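Local coordinates for putative exported protein (Bacteroides fragilis, PDB 3FZX) that is of unknown function but binds calcium and has a YmcC-like barrel fold, and may act as an exported lipid-binding protein, at residues T63-Q68 / N93-D98; V99-D104 / L129-K134; N107-F112 / E187-N192; T152-N157 / C165-Y170; N22-D27 / V212-K217. All blocks are in the same frame, centred on the assembly; numbering follows the deposited sequence. Where two conformers were deposited one is given.

Interaction 1: residues T63-Q68 / N93-D98; sequences TLNSGQ and NMMNAD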
# COMPACT_ATOMS: atom_id res chain seq x y z
N THR A 63 -6.69 -16.86 17.93
CA THR A 63 -6.29 -16.06 16.77
C THR A 63 -7.41 -15.99 15.75
O THR A 63 -7.98 -17.00 15.44
CB THR A 63 -5.05 -16.66 16.08
OG1 THR A 63 -3.95 -16.63 16.99
CG2 THR A 63 -4.68 -15.87 14.85
N LEU A 64 -7.73 -14.79 15.28
CA LEU A 64 -8.74 -14.57 14.26
C LEU A 64 -8.08 -14.33 12.88
O LEU A 64 -8.59 -14.73 11.85
CB LEU A 64 -9.61 -13.35 14.63
CG LEU A 64 -10.33 -13.37 15.99
CD1 LEU A 64 -11.18 -12.13 16.13
CD2 LEU A 64 -11.20 -14.62 16.18
N ASN A 65 -6.93 -13.67 12.88
CA ASN A 65 -6.28 -13.28 11.65
C ASN A 65 -4.85 -12.91 11.96
O ASN A 65 -4.58 -12.32 13.01
CB ASN A 65 -7.00 -12.04 11.10
CG ASN A 65 -6.70 -11.77 9.64
OD1 ASN A 65 -5.99 -10.84 9.32
ND2 ASN A 65 -7.27 -12.57 8.75
N SER A 66 -3.93 -13.25 11.05
CA SER A 66 -2.56 -12.76 11.11
C SER A 66 -1.96 -12.53 9.74
O SER A 66 -2.37 -13.13 8.74
CB SER A 66 -1.65 -13.64 11.96
OG SER A 66 -1.84 -14.99 11.68
N GLY A 67 -1.02 -11.61 9.71
CA GLY A 67 -0.36 -11.23 8.48
C GLY A 67 0.86 -10.40 8.77
O GLY A 67 1.42 -10.44 9.88
N GLN A 68 1.31 -9.68 7.75
CA GLN A 68 2.44 -8.81 7.88
C GLN A 68 1.99 -7.44 7.49
O GLN A 68 1.03 -7.28 6.77
CB GLN A 68 3.58 -9.25 6.99
CG GLN A 68 4.17 -10.57 7.41
CD GLN A 68 5.56 -10.79 6.83
OE1 GLN A 68 6.49 -11.12 7.56
NE2 GLN A 68 5.71 -10.58 5.53
N ASN A 93 -15.20 -8.37 13.83
CA ASN A 93 -16.26 -9.38 13.80
C ASN A 93 -16.40 -10.16 12.51
O ASN A 93 -17.09 -11.16 12.50
CB ASN A 93 -17.61 -8.74 14.18
CG ASN A 93 -17.66 -8.32 15.66
OD1 ASN A 93 -16.76 -8.63 16.42
ND2 ASN A 93 -18.71 -7.62 16.06
N MSE A 94 -15.77 -9.75 11.42
CA MSE A 94 -15.88 -10.54 10.19
C MSE A 94 -14.61 -11.33 9.89
O MSE A 94 -14.58 -12.09 8.91
CB MSE A 94 -16.38 -9.70 9.00
CG MSE A 94 -15.68 -8.39 8.71
SE MSE A 94 -13.98 -8.63 7.82
CE MSE A 94 -14.61 -9.01 5.94
N MSE A 95 -13.59 -11.19 10.73
CA MSE A 95 -12.28 -11.81 10.45
C MSE A 95 -12.20 -13.29 10.76
O MSE A 95 -12.74 -13.77 11.75
CB MSE A 95 -11.17 -11.15 11.25
CG MSE A 95 -10.51 -9.92 10.63
SE MSE A 95 -9.48 -9.08 12.09
CE MSE A 95 -9.36 -7.33 11.20
N ASN A 96 -11.51 -14.00 9.88
CA ASN A 96 -11.09 -15.37 10.11
C ASN A 96 -9.80 -15.59 9.29
O ASN A 96 -9.30 -14.67 8.62
CB ASN A 96 -12.21 -16.37 9.80
CG ASN A 96 -12.78 -16.22 8.39
OD1 ASN A 96 -12.03 -16.18 7.41
ND2 ASN A 96 -14.11 -16.14 8.29
N ALA A 97 -9.23 -16.79 9.40
CA ALA A 97 -7.97 -17.11 8.73
C ALA A 97 -7.98 -16.89 7.22
O ALA A 97 -6.93 -16.67 6.64
CB ALA A 97 -7.58 -18.55 9.04
N ASP A 98 -9.15 -16.96 6.57
CA ASP A 98 -9.24 -16.74 5.13
C ASP A 98 -9.53 -15.29 4.73
O ASP A 98 -9.73 -15.01 3.55
CB ASP A 98 -10.28 -17.69 4.50
CG ASP A 98 -9.85 -19.17 4.55
OD1 ASP A 98 -8.74 -19.49 5.01
OD2 ASP A 98 -10.64 -20.02 4.12

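Interaction 2: residues V99-D104 / L129-K134; sequences VYMMGD and LRLYQK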
# COMPACT_ATOMS: atom_id res chain seq x y z
N VAL A 99 -9.56 -14.37 5.70
CA VAL A 99 -9.78 -12.96 5.39
C VAL A 99 -8.44 -12.28 5.13
O VAL A 99 -7.48 -12.46 5.85
CB VAL A 99 -10.54 -12.21 6.52
CG1 VAL A 99 -10.38 -10.70 6.38
CG2 VAL A 99 -12.02 -12.59 6.51
N TYR A 100 -8.41 -11.49 4.08
CA TYR A 100 -7.24 -10.71 3.70
C TYR A 100 -7.66 -9.28 3.63
O TYR A 100 -8.84 -8.97 3.55
CB TYR A 100 -6.72 -11.17 2.34
CG TYR A 100 -6.20 -12.57 2.47
CD1 TYR A 100 -4.91 -12.82 2.98
CD2 TYR A 100 -7.00 -13.66 2.17
CE1 TYR A 100 -4.42 -14.11 3.14
CE2 TYR A 100 -6.52 -14.97 2.33
CZ TYR A 100 -5.24 -15.18 2.81
OH TYR A 100 -4.78 -16.45 2.97
N MSE A 101 -6.69 -8.40 3.65
CA MSE A 101 -6.95 -6.98 3.63
C MSE A 101 -5.88 -6.23 2.85
O MSE A 101 -4.75 -6.69 2.74
CB MSE A 101 -7.11 -6.47 5.05
CG MSE A 101 -5.97 -6.78 5.94
SE MSE A 101 -6.38 -6.28 7.77
CE MSE A 101 -7.06 -7.99 8.48
N MSE A 102 -6.30 -5.13 2.24
CA MSE A 102 -5.41 -4.27 1.47
C MSE A 102 -5.86 -2.83 1.72
O MSE A 102 -7.05 -2.54 1.71
CB MSE A 102 -5.50 -4.57 -0.02
CG MSE A 102 -5.15 -6.01 -0.45
SE MSE A 102 -3.26 -6.38 -0.81
CE MSE A 102 -2.49 -6.24 1.00
N GLY A 103 -4.89 -1.95 1.92
CA GLY A 103 -5.15 -0.55 2.10
C GLY A 103 -3.99 0.28 1.61
O GLY A 103 -2.96 -0.24 1.25
N ASP A 104 -4.18 1.59 1.60
CA ASP A 104 -3.10 2.53 1.35
C ASP A 104 -2.12 2.51 2.51
O ASP A 104 -2.47 2.08 3.62
CB ASP A 104 -3.67 3.94 1.28
CG ASP A 104 -4.67 4.10 0.17
OD1 ASP A 104 -4.20 4.28 -0.99
OD2 ASP A 104 -5.90 3.99 0.46
N LEU A 129 -9.32 0.98 3.43
CA LEU A 129 -8.98 -0.39 3.73
C LEU A 129 -10.15 -1.26 3.29
O LEU A 129 -11.29 -0.98 3.63
CB LEU A 129 -8.74 -0.56 5.24
CG LEU A 129 -8.37 -1.95 5.73
CD1 LEU A 129 -7.00 -2.41 5.23
CD2 LEU A 129 -8.47 -1.95 7.25
N ARG A 130 -9.85 -2.32 2.53
CA ARG A 130 -10.85 -3.31 2.13
C ARG A 130 -10.47 -4.67 2.69
O ARG A 130 -9.30 -5.06 2.61
CB ARG A 130 -10.98 -3.34 0.60
CG ARG A 130 -11.69 -2.05 0.06
CD ARG A 130 -11.58 -1.94 -1.41
NE ARG A 130 -12.44 -0.89 -1.96
CZ ARG A 130 -12.51 -0.55 -3.24
NH1 ARG A 130 -11.73 -1.14 -4.15
NH2 ARG A 130 -13.36 0.39 -3.62
N LEU A 131 -11.44 -5.38 3.26
CA LEU A 131 -11.24 -6.73 3.77
C LEU A 131 -12.15 -7.68 3.01
O LEU A 131 -13.25 -7.32 2.59
CB LEU A 131 -11.51 -6.81 5.28
CG LEU A 131 -10.74 -5.79 6.13
CD1 LEU A 131 -11.50 -4.49 6.27
CD2 LEU A 131 -10.43 -6.36 7.51
N TYR A 132 -11.69 -8.90 2.78
CA TYR A 132 -12.49 -9.88 2.05
C TYR A 132 -12.03 -11.27 2.39
O TYR A 132 -10.86 -11.49 2.59
CB TYR A 132 -12.38 -9.71 0.54
CG TYR A 132 -11.15 -8.98 0.08
CD1 TYR A 132 -9.94 -9.64 -0.17
CD2 TYR A 132 -11.21 -7.60 -0.10
CE1 TYR A 132 -8.83 -8.91 -0.58
CE2 TYR A 132 -10.13 -6.87 -0.49
CZ TYR A 132 -8.95 -7.50 -0.73
OH TYR A 132 -7.96 -6.66 -1.12
N GLN A 133 -12.98 -12.19 2.46
CA GLN A 133 -12.69 -13.60 2.67
C GLN A 133 -12.54 -14.34 1.33
O GLN A 133 -13.45 -14.35 0.51
CB GLN A 133 -13.81 -14.27 3.46
CG GLN A 133 -13.50 -15.72 3.85
CD GLN A 133 -14.56 -16.33 4.74
OE1 GLN A 133 -15.35 -15.61 5.37
NE2 GLN A 133 -14.59 -17.66 4.79
N LYS A 134 -11.38 -14.97 1.16
CA LYS A 134 -11.11 -15.83 0.02
C LYS A 134 -12.01 -17.05 0.16
O LYS A 134 -12.02 -17.68 1.21
CB LYS A 134 -9.64 -16.26 0.00
CG LYS A 134 -9.21 -16.86 -1.33
CD LYS A 134 -7.90 -17.64 -1.23
CE LYS A 134 -7.59 -18.33 -2.56
NZ LYS A 134 -6.68 -19.50 -2.36

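Interaction 3: residues N107-F112 / E187-N192; sequences NYPDAF and EWYAPN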
# COMPACT_ATOMS: atom_id res chain seq x y z
N ASN A 107 -0.20 8.27 5.93
CA ASN A 107 0.82 9.14 6.51
C ASN A 107 0.47 9.64 7.92
O ASN A 107 -0.71 9.81 8.24
CB ASN A 107 1.10 10.32 5.58
CG ASN A 107 -0.03 11.34 5.60
OD1 ASN A 107 -1.22 11.00 5.42
ND2 ASN A 107 0.31 12.57 5.88
N TYR A 108 1.48 9.85 8.76
CA TYR A 108 1.28 10.37 10.10
C TYR A 108 2.25 11.50 10.30
O TYR A 108 3.43 11.27 10.51
CB TYR A 108 1.47 9.28 11.17
CG TYR A 108 0.31 8.34 11.22
CD1 TYR A 108 0.16 7.33 10.27
CD2 TYR A 108 -0.69 8.51 12.17
CE1 TYR A 108 -0.94 6.49 10.28
CE2 TYR A 108 -1.78 7.68 12.20
CZ TYR A 108 -1.92 6.67 11.25
OH TYR A 108 -3.02 5.84 11.28
N PRO A 109 1.77 12.76 10.19
CA PRO A 109 2.67 13.88 10.37
C PRO A 109 3.27 13.97 11.76
O PRO A 109 2.70 13.50 12.77
CB PRO A 109 1.80 15.10 10.11
CG PRO A 109 0.50 14.64 9.68
CD PRO A 109 0.39 13.17 9.91
N ASP A 110 4.42 14.62 11.79
CA ASP A 110 5.21 14.82 12.98
C ASP A 110 4.89 16.21 13.53
O ASP A 110 5.55 17.20 13.18
CB ASP A 110 6.69 14.70 12.60
CG ASP A 110 7.62 14.86 13.76
OD1 ASP A 110 7.15 15.12 14.90
OD2 ASP A 110 8.83 14.71 13.52
N ALA A 111 3.86 16.28 14.37
CA ALA A 111 3.44 17.51 15.04
C ALA A 111 4.54 18.04 15.93
O ALA A 111 4.78 19.25 16.03
CB ALA A 111 2.19 17.26 15.88
N PHE A 112 5.23 17.08 16.55
CA PHE A 112 6.25 17.34 17.57
C PHE A 112 7.44 18.09 17.02
O PHE A 112 8.08 18.81 17.78
CB PHE A 112 6.73 16.02 18.23
CG PHE A 112 5.60 15.07 18.67
CD1 PHE A 112 4.87 15.32 19.84
CD2 PHE A 112 5.31 13.91 17.93
CE1 PHE A 112 3.84 14.42 20.26
CE2 PHE A 112 4.28 13.00 18.36
CZ PHE A 112 3.56 13.27 19.52
N GLU A 187 -7.80 9.38 17.29
CA GLU A 187 -6.67 8.54 17.63
C GLU A 187 -5.50 9.37 18.15
O GLU A 187 -5.37 10.58 17.87
CB GLU A 187 -6.27 7.56 16.52
CG GLU A 187 -5.79 8.14 15.24
CD GLU A 187 -5.54 7.05 14.16
OE1 GLU A 187 -6.29 6.04 14.10
OE2 GLU A 187 -4.61 7.20 13.35
N TRP A 188 -4.70 8.70 18.96
CA TRP A 188 -3.60 9.30 19.63
C TRP A 188 -2.40 8.45 19.24
O TRP A 188 -2.46 7.21 19.37
CB TRP A 188 -3.79 9.24 21.13
CG TRP A 188 -4.79 10.19 21.72
CD1 TRP A 188 -4.51 11.39 22.31
CD2 TRP A 188 -6.20 9.99 21.88
NE1 TRP A 188 -5.65 11.95 22.81
CE2 TRP A 188 -6.70 11.11 22.57
CE3 TRP A 188 -7.08 8.97 21.49
CZ2 TRP A 188 -8.06 11.26 22.87
CZ3 TRP A 188 -8.43 9.11 21.81
CH2 TRP A 188 -8.91 10.25 22.49
N TYR A 189 -1.33 9.09 18.75
CA TYR A 189 -0.13 8.35 18.37
C TYR A 189 1.15 8.98 18.88
O TYR A 189 1.22 10.19 19.12
CB TYR A 189 -0.07 8.11 16.87
CG TYR A 189 0.03 9.35 16.00
CD1 TYR A 189 -1.12 10.00 15.53
CD2 TYR A 189 1.27 9.84 15.60
CE1 TYR A 189 -1.03 11.12 14.71
CE2 TYR A 189 1.37 10.97 14.76
CZ TYR A 189 0.22 11.60 14.32
OH TYR A 189 0.32 12.66 13.47
N ALA A 190 2.15 8.12 19.04
CA ALA A 190 3.41 8.46 19.68
C ALA A 190 4.59 7.82 18.97
O ALA A 190 4.45 6.73 18.37
CB ALA A 190 3.40 8.00 21.16
N PRO A 191 5.76 8.47 19.05
CA PRO A 191 7.01 7.94 18.50
C PRO A 191 7.34 6.58 19.08
O PRO A 191 7.17 6.37 20.28
CB PRO A 191 8.06 8.94 18.99
CG PRO A 191 7.31 10.22 19.29
CD PRO A 191 5.89 9.87 19.54
N ASN A 192 7.81 5.69 18.20
CA ASN A 192 8.25 4.35 18.51
C ASN A 192 7.14 3.39 19.01
O ASN A 192 7.43 2.29 19.44
CB ASN A 192 9.45 4.37 19.49
CG ASN A 192 10.56 5.33 19.06
OD1 ASN A 192 11.00 5.32 17.91
ND2 ASN A 192 11.00 6.16 19.96

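Interaction 4: residues T152-N157 / C165-Y170; sequences TTETVN and CTKVKY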
# COMPACT_ATOMS: atom_id res chain seq x y z
N THR A 152 -4.77 18.23 19.06
CA THR A 152 -3.83 18.70 20.04
C THR A 152 -2.69 17.68 20.24
O THR A 152 -2.67 16.59 19.60
CB THR A 152 -4.53 18.95 21.40
OG1 THR A 152 -3.64 19.65 22.27
CG2 THR A 152 -4.96 17.63 22.10
N THR A 153 -1.74 18.05 21.10
CA THR A 153 -0.78 17.07 21.63
C THR A 153 -0.99 17.06 23.13
O THR A 153 -1.26 18.09 23.73
CB THR A 153 0.67 17.35 21.26
OG1 THR A 153 1.09 18.59 21.85
CG2 THR A 153 0.84 17.40 19.73
N GLU A 154 -0.92 15.87 23.74
CA GLU A 154 -1.19 15.74 25.16
C GLU A 154 -0.72 14.38 25.64
O GLU A 154 -0.54 13.47 24.82
CB GLU A 154 -2.69 15.91 25.44
CG GLU A 154 -3.56 14.82 24.78
CD GLU A 154 -5.07 15.03 24.95
OE1 GLU A 154 -5.52 15.98 25.61
OE2 GLU A 154 -5.82 14.20 24.39
N THR A 155 -0.52 14.25 26.95
CA THR A 155 -0.19 12.97 27.58
C THR A 155 -1.44 12.10 27.69
O THR A 155 -2.53 12.61 27.98
CB THR A 155 0.46 13.17 28.96
OG1 THR A 155 1.75 13.75 28.74
CG2 THR A 155 0.67 11.85 29.70
N VAL A 156 -1.28 10.81 27.39
CA VAL A 156 -2.34 9.82 27.48
C VAL A 156 -1.84 8.74 28.43
O VAL A 156 -0.73 8.25 28.26
CB VAL A 156 -2.66 9.18 26.11
CG1 VAL A 156 -3.77 8.15 26.27
CG2 VAL A 156 -3.07 10.25 25.05
N ASN A 157 -2.65 8.37 29.41
CA ASN A 157 -2.26 7.36 30.40
C ASN A 157 -2.84 6.04 29.99
O ASN A 157 -4.03 5.96 29.76
CB ASN A 157 -2.82 7.71 31.77
CG ASN A 157 -2.13 8.87 32.41
OD1 ASN A 157 -0.95 9.11 32.22
ND2 ASN A 157 -2.87 9.59 33.21
N CYS A 165 1.39 12.24 23.14
CA CYS A 165 0.81 11.86 21.86
C CYS A 165 0.29 13.02 21.04
O CYS A 165 -0.01 14.10 21.58
CB CYS A 165 -0.42 10.99 22.12
SG CYS A 165 -0.02 9.42 22.76
N THR A 166 0.15 12.76 19.74
CA THR A 166 -0.60 13.63 18.85
C THR A 166 -2.02 13.07 18.74
O THR A 166 -2.19 11.87 18.50
CB THR A 166 0.04 13.69 17.45
OG1 THR A 166 1.26 14.42 17.56
CG2 THR A 166 -0.89 14.38 16.43
N LYS A 167 -3.01 13.94 18.93
CA LYS A 167 -4.43 13.58 18.83
C LYS A 167 -5.00 14.07 17.51
O LYS A 167 -4.86 15.24 17.17
CB LYS A 167 -5.24 14.21 19.95
CG LYS A 167 -6.73 13.82 19.94
CD LYS A 167 -7.48 14.46 21.09
CE LYS A 167 -8.97 14.22 21.01
NZ LYS A 167 -9.65 14.67 22.30
N VAL A 168 -5.64 13.16 16.80
CA VAL A 168 -6.21 13.38 15.50
C VAL A 168 -7.70 13.02 15.54
O VAL A 168 -8.11 12.14 16.28
CB VAL A 168 -5.45 12.51 14.47
CG1 VAL A 168 -6.15 12.51 13.13
CG2 VAL A 168 -4.04 13.03 14.31
N LYS A 169 -8.51 13.77 14.80
CA LYS A 169 -9.93 13.46 14.61
C LYS A 169 -10.10 13.09 13.13
O LYS A 169 -9.43 13.65 12.27
CB LYS A 169 -10.81 14.66 14.96
CG LYS A 169 -12.31 14.41 14.80
CD LYS A 169 -13.19 15.59 15.26
CE LYS A 169 -14.70 15.34 14.91
NZ LYS A 169 -15.65 16.46 15.28
N TYR A 170 -10.99 12.14 12.84
CA TYR A 170 -11.25 11.66 11.47
C TYR A 170 -12.72 11.26 11.29
O TYR A 170 -13.42 10.98 12.25
CB TYR A 170 -10.33 10.47 11.11
CG TYR A 170 -10.44 9.23 12.00
CD1 TYR A 170 -11.38 8.23 11.73
CD2 TYR A 170 -9.60 9.06 13.09
CE1 TYR A 170 -11.48 7.09 12.54
CE2 TYR A 170 -9.70 7.92 13.91
CZ TYR A 170 -10.65 6.94 13.63
OH TYR A 170 -10.75 5.81 14.45
O HOH W 1 -8.59 14.52 24.72

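Interaction 5: residues N22-D27 / V212-K217; sequences NCYTAD and VLERIK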
# COMPACT_ATOMS: atom_id res chain seq x y z
N ASN A 22 -5.44 -3.54 23.38
CA ASN A 22 -6.73 -4.17 23.69
C ASN A 22 -7.87 -3.37 23.07
O ASN A 22 -7.80 -2.13 23.02
CB ASN A 22 -6.93 -4.28 25.22
CG ASN A 22 -6.13 -5.41 25.83
OD1 ASN A 22 -5.41 -6.12 25.14
ND2 ASN A 22 -6.27 -5.58 27.12
N CYS A 23 -8.93 -4.08 22.64
CA CYS A 23 -10.13 -3.48 22.04
C CYS A 23 -11.33 -3.71 22.91
O CYS A 23 -11.53 -4.84 23.36
CB CYS A 23 -10.42 -4.12 20.68
SG CYS A 23 -8.98 -3.94 19.59
N TYR A 24 -12.14 -2.66 23.08
CA TYR A 24 -13.27 -2.66 23.99
C TYR A 24 -14.58 -2.18 23.34
O TYR A 24 -14.55 -1.34 22.43
CB TYR A 24 -12.99 -1.75 25.21
CG TYR A 24 -11.70 -2.08 25.94
CD1 TYR A 24 -11.69 -3.05 26.95
CD2 TYR A 24 -10.50 -1.43 25.62
CE1 TYR A 24 -10.49 -3.38 27.61
CE2 TYR A 24 -9.32 -1.73 26.28
CZ TYR A 24 -9.32 -2.72 27.27
OH TYR A 24 -8.16 -3.08 27.91
N THR A 25 -15.71 -2.70 23.85
CA THR A 25 -17.04 -2.19 23.57
C THR A 25 -17.16 -0.87 24.33
O THR A 25 -16.37 -0.57 25.27
CB THR A 25 -18.21 -3.15 24.03
OG1 THR A 25 -18.38 -3.14 25.47
CG2 THR A 25 -18.01 -4.58 23.54
N ALA A 26 -18.16 -0.09 23.94
CA ALA A 26 -18.49 1.17 24.61
C ALA A 26 -18.74 0.98 26.09
O ALA A 26 -18.66 1.94 26.82
CB ALA A 26 -19.73 1.82 23.97
N ASP A 27 -19.11 -0.22 26.51
CA ASP A 27 -19.30 -0.53 27.94
C ASP A 27 -18.07 -1.10 28.67
O ASP A 27 -18.18 -1.55 29.81
CB ASP A 27 -20.52 -1.43 28.11
CG ASP A 27 -21.82 -0.66 27.95
OD1 ASP A 27 -21.84 0.56 28.21
OD2 ASP A 27 -22.83 -1.28 27.54
N VAL A 212 -6.91 0.72 23.55
CA VAL A 212 -5.88 1.31 24.40
C VAL A 212 -4.65 0.40 24.40
O VAL A 212 -4.75 -0.82 24.52
CB VAL A 212 -6.37 1.47 25.87
CG1 VAL A 212 -5.35 2.25 26.71
CG2 VAL A 212 -7.75 2.15 25.92
N LEU A 213 -3.48 1.01 24.25
CA LEU A 213 -2.20 0.33 24.38
C LEU A 213 -2.16 -0.39 25.72
O LEU A 213 -2.44 0.20 26.76
CB LEU A 213 -1.06 1.35 24.31
CG LEU A 213 0.38 0.81 24.42
CD1 LEU A 213 0.70 -0.12 23.29
CD2 LEU A 213 1.35 2.00 24.51
N GLU A 214 -1.82 -1.67 25.68
CA GLU A 214 -1.83 -2.52 26.85
C GLU A 214 -0.42 -2.93 27.31
O GLU A 214 -0.17 -3.03 28.50
CB GLU A 214 -2.68 -3.77 26.53
CG GLU A 214 -2.70 -4.88 27.59
CD GLU A 214 -3.35 -4.48 28.89
OE1 GLU A 214 -4.04 -3.45 28.90
OE2 GLU A 214 -3.22 -5.23 29.88
N ARG A 215 0.50 -3.19 26.38
CA ARG A 215 1.82 -3.68 26.76
C ARG A 215 2.88 -3.41 25.67
O ARG A 215 2.58 -3.51 24.48
CB ARG A 215 1.72 -5.20 27.01
CG ARG A 215 2.96 -5.84 27.59
CD ARG A 215 2.89 -7.36 27.60
NE ARG A 215 4.17 -7.93 28.04
CZ ARG A 215 4.50 -9.24 28.04
NH1 ARG A 215 3.65 -10.17 27.62
NH2 ARG A 215 5.71 -9.61 28.46
N ILE A 216 4.09 -3.06 26.13
CA ILE A 216 5.28 -2.93 25.30
C ILE A 216 6.30 -3.93 25.87
O ILE A 216 6.60 -3.88 27.04
CB ILE A 216 5.86 -1.50 25.39
CG1 ILE A 216 4.88 -0.47 24.78
CG2 ILE A 216 7.19 -1.41 24.65
CD1 ILE A 216 5.20 0.98 25.13
N LYS A 217 6.79 -4.85 25.05
CA LYS A 217 7.81 -5.83 25.45
C LYS A 217 8.97 -5.64 24.46
O LYS A 217 8.83 -5.96 23.27
CB LYS A 217 7.25 -7.26 25.35
CG LYS A 217 8.22 -8.37 25.82
CD LYS A 217 7.78 -9.74 25.31
CE LYS A 217 8.67 -10.87 25.84
NZ LYS A 217 8.36 -12.20 25.21

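Interaction 1: residues T63-Q68 / N93-D98
Asn65 reaches from strand 63-68 to the turn that follows helix 89-94, and its amide shows how one side chain can hold a loop to a barrel wall. With CG turned opposite the backbone N (chi1 -163°), the amide is carried to the carbonyl of Asn96, and Asn65 ND2 donates to Asn96 O over 2.9 Å. The bond is somewhat bent. The acceptor lies close to the plane of the Asn65 amide, whereas the nitrogen approaches from above the carbonyl plane of Asn96. ND2 also donates to Val99 O, so two backbone carbonyls fix the rotation of the group. Met95, present as selenomethionine and extended beyond CG, brings CG and SE against Asn65 CB, SE at 4.0 Å. Leu64 and Asn65 together form a classic beta bulge opposite Phe56 of strand 47-58, and Leu64 CB meets Met95 CB at 4.3 Å. The backbone oxygen of Leu64 rests against the Asn96-Ala97 peptide, yet the 3.3 Å approach of Leu64 O to Ala97 N is too poorly angled for a hydrogen bond. The turn has a lock of its own: Asn96 OD1 accepts from Asp98 N through an in-plane lone pair (3.1 Å), closing an Asx turn.

Interaction 2: residues V99-D104 / L129-K134
Val99 through Met102 pair with Arg130 through Gln133 as neighbouring antiparallel strands of the barrel. Four backbone hydrogen bonds make the ladder, in two reciprocal pairs: Tyr100 with Tyr132 and Met102 with Arg130. All are of ordinary length; Tyr100 N to Tyr132 O, for example, is 2.9 Å. Between and beside them, CA-H groups point at the same carbonyls, as with Met101 CA and Arg130 O at 3.2 Å.

Apolar contacts dominate the face bearing Val99, Met101 and Leu131. Met101 and Leu131 lie side by side and point the same way, Met101 CB to Leu131 CG 3.8 Å. The chain of Met101, a selenomethionine, bends at its last torsion (chi3 94°), which brings Met101 CE back to 3.9 Å from Leu131 CD2. The Val99 and Gln133 side chains cross at about a right angle, touching through CG2 and CB.

Mostly aromatic and polar groups, with Met102 among them, occupy the other face. Tyr100 O sits against one face of the Tyr132 ring, 3.9 Å from its plane and offset toward the rim. Lys134 CB meets the edge of the Tyr100 ring. Arg130 forms salt bridges to Glu142 and to Glu49 of the second subunit, and Tyr132 OH also bonds to that Glu49. The chemistry largely divides by face: a mainly apolar side on which Met101 and Leu131 pack against Met95, and a side whose Arg130 and Tyr132 join the second subunit.

Interaction 3: residues N107-F112 / E187-N192
A T-shaped tyrosine pair, flanked by two phenolic hydrogen bonds, fastens the loop after strand 99-107 to strand 180-190 of the antiparallel barrel. Tyr108 directs its edge at the face of Tyr189: the ring centres are 5.0 Å apart, the planes meet at 83°, and Tyr108 CD2 stands over the centre of the Tyr189 ring. Beyond that edge, Tyr108 OH donates to the syn lone pair of Glu187 OE2 (2.9 Å), with the carboxylate nearly coplanar with the phenol ring. Arg148 adds a cation-pi contact to Tyr108, and Phe10 meets Tyr189 edge-to-face. Farther along, the poorly ordered Phe112 brings CE2 to Pro191 CD. The loop then runs on toward the calcium-binding segment: the side chains of Pro109 and the calcium ligand Asp121 are about 9 Å apart. Tyr189, its CG placed between the backbone N and the carbonyl carbon (chi1 63°), reaches the loop backbone, and its OH donates to an in-plane lone pair of Pro109 O at 2.6 Å.

Interaction 4: residues T152-N157 / C165-Y170
The hairpin of strands 136-158 and 161-175 is joined here, where Thr153 and Glu154 face Thr166 and Cys165. Glu154 and Cys165 form a hydrogen-bonded antiparallel pair, with Glu154 N to Cys165 O at 2.9 Å and Cys165 N to Glu154 O at 2.8 Å. Lys167 N adds a bond to Thr152 O. On one face, Thr153 CG2 lies 3.7 Å from Thr166 OG1; on the other, Val156 CG2 packs on Cys165 SG. Lys167 stretches out fully extended, its chain crossing that of Glu154 with Lys167 CD 3.7 Å from Glu154 OE2; the charged ends stay beyond salt-bridge distance. A water completes the link: it donates to Glu154 OE2 at 2.8 Å and accepts from Lys167 NZ at 2.6 Å. Trp188 NE1 of the next strand also donates to Glu154 OE2. With two donors gripping one oxygen and an ammonium group 4.4 Å from it (Lys167 NZ to Glu154 OE2), the surroundings would probably stabilise the negative charge of Glu154.

Interaction 5: residues N22-D27 / V212-K217
Asn22 and Glu214 set two flat groups in nearly parallel planes, 9° apart, with the carboxylate displaced over the nitrogen end of the amide. Asn22 ND2 is 3.6 Å from both CD and OE1 of Glu214, a contact across the planes and not a hydrogen bond. The amide gives its in-plane N-H instead to its own strand: Asn22 ND2 donates to Tyr24 OH over 3.2 Å, with the oxygen 4° from the amide plane. That bond helps to set the rotation of the amide. The Tyr24 ring touches Val212 through CE2, 4.2 Å from Val212 CG2, and also meets the ring of Tyr210. Glu214 reaches the amide because its chain bends at chi2 (66°), which turns the carboxylate back over Asn22. Beneath these side chains, Asn22 and Val212 form a hydrogen-bonded antiparallel pair, each N donating to the other's O at 3.0 Å. Past this pair a classic beta bulge at Glu214 and Arg215 faces Thr20. Strand 18-25 has strand 30-44 along its other edge, where Asn22 touches Leu30 and Ile33, while Leu213 bonds through its backbone to Val196 of strand 194-202. The first and last strands of the sheet thereby meet, closing the barrel.

Overall arrangement
All five contacts belong to one antiparallel barrel and fall into two linked pairs and a seam. Interactions 1 and 2, with centres about 10 Å apart, adjoin in the chain and are joined by hydrogen bonds: the Asn65 amide also bonds Val99, and Asp98 O accepts from Lys134 N. Interactions 3 and 4, centred about 9 Å apart, are joined through Trp188 and Glu154 and through the Glu187–Val168 backbone bond. The pairs lie on opposite sides of the chain's centre, the centres of interactions 1 and 4 being about 29 Å apart. Interaction 5 joins strands near the two chain ends, and the other four contacts lie within the sequence between them. Calcium is nearest interaction 3, about 12 Å from the Pro109 side chain, whereas interaction 2 meets the second subunit.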